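UL18 protein (Human herpesvirus 5, PDB 3D2U) mimics host class I MHC molecules and engages the inhibitory leukocyte receptor LILRB1, modulating NK-cell cytotoxicity against infected cells. Local coordinates at residues 215-223 / 247-255. The protein carries 4 engineered substitutions. Residues are numbered along the deposited sequence; the frame is centred on the assembly and turned at random.
Sequences FPGEIQITF and GTFHQGCYV. Engineered in segment 215-223: Q220 (natural residue Asn).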
loop_
_atom_site.group_PDB
_atom_site.type_symbol
_atom_site.label_atom_id
_atom_site.label_comp_id
_atom_site.label_asym_id
_atom_site.label_seq_id
_atom_site.Cartn_x
_atom_site.Cartn_y
_atom_site.Cartn_z
ATOM N N PHE A 215 -10.940 -17.790 3.020
ATOM C CA PHE A 215 -9.929 -18.134 3.999
ATOM C C PHE A 215 -9.590 -19.610 3.745
ATOM O O PHE A 215 -10.481 -20.435 3.611
ATOM C CB PHE A 215 -10.497 -17.992 5.420
ATOM C CG PHE A 215 -9.580 -18.505 6.475
ATOM C CD1 PHE A 215 -8.411 -17.811 6.786
ATOM C CD2 PHE A 215 -9.848 -19.703 7.126
ATOM C CE1 PHE A 215 -7.519 -18.306 7.730
ATOM C CE2 PHE A 215 -8.956 -20.208 8.077
ATOM C CZ PHE A 215 -7.791 -19.508 8.377
ATOM N N PRO A 216 -8.291 -19.964 3.628
ATOM C CA PRO A 216 -7.083 -19.144 3.764
ATOM C C PRO A 216 -6.988 -18.080 2.676
ATOM O O PRO A 216 -7.780 -18.056 1.736
ATOM C CB PRO A 216 -5.954 -20.174 3.633
ATOM C CG PRO A 216 -6.589 -21.436 4.090
ATOM C CD PRO A 216 -7.933 -21.371 3.432
ATOM N N GLY A 217 -5.994 -17.211 2.813
ATOM C CA GLY A 217 -5.809 -16.129 1.864
ATOM C C GLY A 217 -5.264 -16.423 0.470
ATOM O O GLY A 217 -5.447 -15.596 -0.420
ATOM N N GLU A 218 -4.606 -17.555 0.240
ATOM C CA GLU A 218 -4.103 -17.783 -1.108
ATOM C C GLU A 218 -5.230 -18.132 -2.062
ATOM O O GLU A 218 -6.122 -18.917 -1.738
ATOM C CB GLU A 218 -3.004 -18.853 -1.149
ATOM C CG GLU A 218 -2.488 -19.152 -2.587
ATOM C CD GLU A 218 -2.048 -17.908 -3.397
ATOM O OE1 GLU A 218 -2.666 -16.818 -3.273
ATOM O OE2 GLU A 218 -1.088 -18.036 -4.194
ATOM N N ILE A 219 -5.170 -17.540 -3.252
ATOM C CA ILE A 219 -6.207 -17.730 -4.243
ATOM C C ILE A 219 -5.654 -17.389 -5.621
ATOM O O ILE A 219 -4.669 -16.679 -5.737
ATOM C CB ILE A 219 -7.398 -16.799 -3.888
ATOM C CG1 ILE A 219 -8.622 -17.108 -4.740
ATOM C CG2 ILE A 219 -6.965 -15.330 -4.047
ATOM C CD1 ILE A 219 -9.900 -16.451 -4.192
ATOM N N GLN A 220 -6.281 -17.918 -6.665
ATOM C CA GLN A 220 -5.865 -17.640 -8.032
ATOM C C GLN A 220 -7.134 -17.231 -8.773
ATOM O O GLN A 220 -8.142 -17.939 -8.760
ATOM C CB GLN A 220 -5.203 -18.873 -8.683
ATOM C CG GLN A 220 -4.734 -18.643 -10.126
ATOM C CD GLN A 220 -3.906 -19.799 -10.695
ATOM O OE1 GLN A 220 -3.726 -19.909 -11.913
ATOM N NE2 GLN A 220 -3.396 -20.657 -9.816
ATOM N N ILE A 221 -7.071 -16.052 -9.380
ATOM C CA ILE A 221 -8.174 -15.463 -10.123
ATOM C C ILE A 221 -7.638 -15.227 -11.530
ATOM O O ILE A 221 -6.692 -14.465 -11.719
ATOM C CB ILE A 221 -8.592 -14.107 -9.501
ATOM C CG1 ILE A 221 -9.043 -14.298 -8.049
ATOM C CG2 ILE A 221 -9.684 -13.461 -10.346
ATOM C CD1 ILE A 221 -7.912 -14.569 -7.077
ATOM N N THR A 222 -8.249 -15.874 -12.516
ATOM C CA THR A 222 -7.794 -15.768 -13.899
ATOM C C THR A 222 -8.964 -15.520 -14.855
ATOM O O THR A 222 -10.081 -15.974 -14.620
ATOM C CB THR A 222 -7.092 -17.078 -14.309
ATOM O OG1 THR A 222 -6.245 -17.503 -13.238
ATOM C CG2 THR A 222 -6.257 -16.882 -15.554
ATOM N N PHE A 223 -8.715 -14.780 -15.925
ATOM C CA PHE A 223 -9.764 -14.538 -16.911
ATOM C C PHE A 223 -9.488 -15.510 -18.022
ATOM O O PHE A 223 -8.343 -15.667 -18.435
ATOM C CB PHE A 223 -9.695 -13.126 -17.496
ATOM C CG PHE A 223 -10.000 -12.066 -16.513
ATOM C CD1 PHE A 223 -8.975 -11.453 -15.791
ATOM C CD2 PHE A 223 -11.322 -11.719 -16.249
ATOM C CE1 PHE A 223 -9.269 -10.511 -14.819
ATOM C CE2 PHE A 223 -11.622 -10.779 -15.277
ATOM C CZ PHE A 223 -10.594 -10.174 -14.559
ATOM N N GLY A 247 -11.727 -12.140 9.671
ATOM C CA GLY A 247 -10.651 -13.068 9.393
ATOM C C GLY A 247 -10.610 -13.645 7.990
ATOM O O GLY A 247 -9.871 -14.605 7.743
ATOM N N THR A 248 -11.403 -13.108 7.069
ATOM C CA THR A 248 -11.340 -13.615 5.712
ATOM C C THR A 248 -10.743 -12.552 4.788
ATOM O O THR A 248 -10.419 -11.440 5.218
ATOM C CB THR A 248 -12.718 -14.077 5.187
ATOM O OG1 THR A 248 -13.590 -12.950 5.020
ATOM C CG2 THR A 248 -13.338 -15.078 6.156
ATOM N N PHE A 249 -10.598 -12.901 3.518
ATOM C CA PHE A 249 -9.984 -12.000 2.573
ATOM C C PHE A 249 -10.819 -11.594 1.369
ATOM O O PHE A 249 -11.896 -12.139 1.111
ATOM C CB PHE A 249 -8.645 -12.600 2.152
ATOM C CG PHE A 249 -7.715 -12.834 3.311
ATOM C CD1 PHE A 249 -6.792 -11.866 3.684
ATOM C CD2 PHE A 249 -7.808 -14.000 4.073
ATOM C CE1 PHE A 249 -5.976 -12.048 4.806
ATOM C CE2 PHE A 249 -7.002 -14.190 5.189
ATOM C CZ PHE A 249 -6.084 -13.212 5.557
ATOM N N HIS A 250 -10.285 -10.629 0.631
ATOM C CA HIS A 250 -10.959 -10.049 -0.517
ATOM C C HIS A 250 -9.979 -9.718 -1.645
ATOM O O HIS A 250 -8.882 -9.239 -1.390
ATOM C CB HIS A 250 -11.631 -8.759 -0.035
ATOM C CG HIS A 250 -12.245 -7.933 -1.120
ATOM N ND1 HIS A 250 -13.608 -7.792 -1.263
ATOM C CD2 HIS A 250 -11.684 -7.183 -2.096
ATOM C CE1 HIS A 250 -13.861 -6.991 -2.282
ATOM N NE2 HIS A 250 -12.711 -6.607 -2.805
ATOM N N GLN A 251 -10.369 -9.967 -2.888
ATOM C CA GLN A 251 -9.515 -9.595 -4.004
ATOM C C GLN A 251 -10.295 -9.407 -5.300
ATOM O O GLN A 251 -11.069 -10.275 -5.715
ATOM C CB GLN A 251 -8.361 -10.594 -4.202
ATOM C CG GLN A 251 -7.275 -10.059 -5.157
ATOM C CD GLN A 251 -5.968 -10.836 -5.099
ATOM O OE1 GLN A 251 -5.961 -12.060 -5.016
ATOM N NE2 GLN A 251 -4.854 -10.122 -5.172
ATOM N N GLY A 252 -10.108 -8.240 -5.916
ATOM C CA GLY A 252 -10.766 -7.924 -7.175
ATOM C C GLY A 252 -9.724 -7.771 -8.276
ATOM O O GLY A 252 -8.612 -7.307 -8.015
ATOM N N CYS A 253 -10.066 -8.167 -9.500
ATOM C CA CYS A 253 -9.141 -8.064 -10.636
ATOM C C CYS A 253 -9.896 -7.522 -11.855
ATOM O O CYS A 253 -11.123 -7.564 -11.887
ATOM C CB CYS A 253 -8.554 -9.447 -10.972
ATOM S SG CYS A 253 -7.915 -10.401 -9.542
ATOM N N TYR A 254 -9.165 -7.034 -12.861
ATOM C CA TYR A 254 -9.784 -6.488 -14.073
ATOM C C TYR A 254 -8.898 -6.711 -15.313
ATOM O O TYR A 254 -7.715 -6.979 -15.159
ATOM C CB TYR A 254 -10.057 -4.972 -13.864
ATOM C CG TYR A 254 -8.816 -4.109 -13.687
ATOM C CD1 TYR A 254 -8.070 -3.670 -14.790
ATOM C CD2 TYR A 254 -8.355 -3.773 -12.415
ATOM C CE1 TYR A 254 -6.896 -2.932 -14.623
ATOM C CE2 TYR A 254 -7.175 -3.026 -12.244
ATOM C CZ TYR A 254 -6.454 -2.617 -13.349
ATOM O OH TYR A 254 -5.269 -1.928 -13.170
ATOM N N VAL A 255 -9.480 -6.632 -16.518
ATOM C CA VAL A 255 -8.743 -6.742 -17.799
ATOM C C VAL A 255 -9.404 -5.923 -18.881
ATOM O O VAL A 255 -10.632 -5.872 -18.962
ATOM C CB VAL A 255 -8.735 -8.121 -18.505
ATOM C CG1 VAL A 255 -7.321 -8.566 -18.760
ATOM C CG2 VAL A 255 -9.584 -9.117 -17.805
#
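T248 OG1 is shared between D246 OD1 and T244 OG1, both hydrogen-bonded to it, while CG2 of the same threonine rests on F215 CB at 4.1 Å. The F215 ring lies beyond, with CD1 3.7 Å from G247 O. F215 and F249 meet at their ring edges (CD1 to CE2, 4.2 Å). F249 also reaches the backbone of the turn that follows the cis peptide bond before P216, its CD2 lying 3.7 Å from G217 CA. In that turn, E218 OE1 takes I219 N at 2.6 Å, through a bent bond (142°) that meets the carboxylate from above its plane. Strands 220-223 and 249-255 belong to the two facing sheets of the C1-set immunoglobulin sandwich and run in nearly the same direction, their axes 20° apart. Q251, extended with CG anti to its N (chi1 -167°), puts OE1 beside I219 CG2 (3.6 Å) and I221 CD1; its NE2 is satisfied by N239 O. I221 CG2 presses on C253 SG at 3.6 Å, the sulfur that is disulfide-bonded to C238 on the adjoining strand of the same sheet. F223 turns its ring edge to C253 O, and V255 CG2 sits over one ring face, modelled too close for its exact spacing to be trusted.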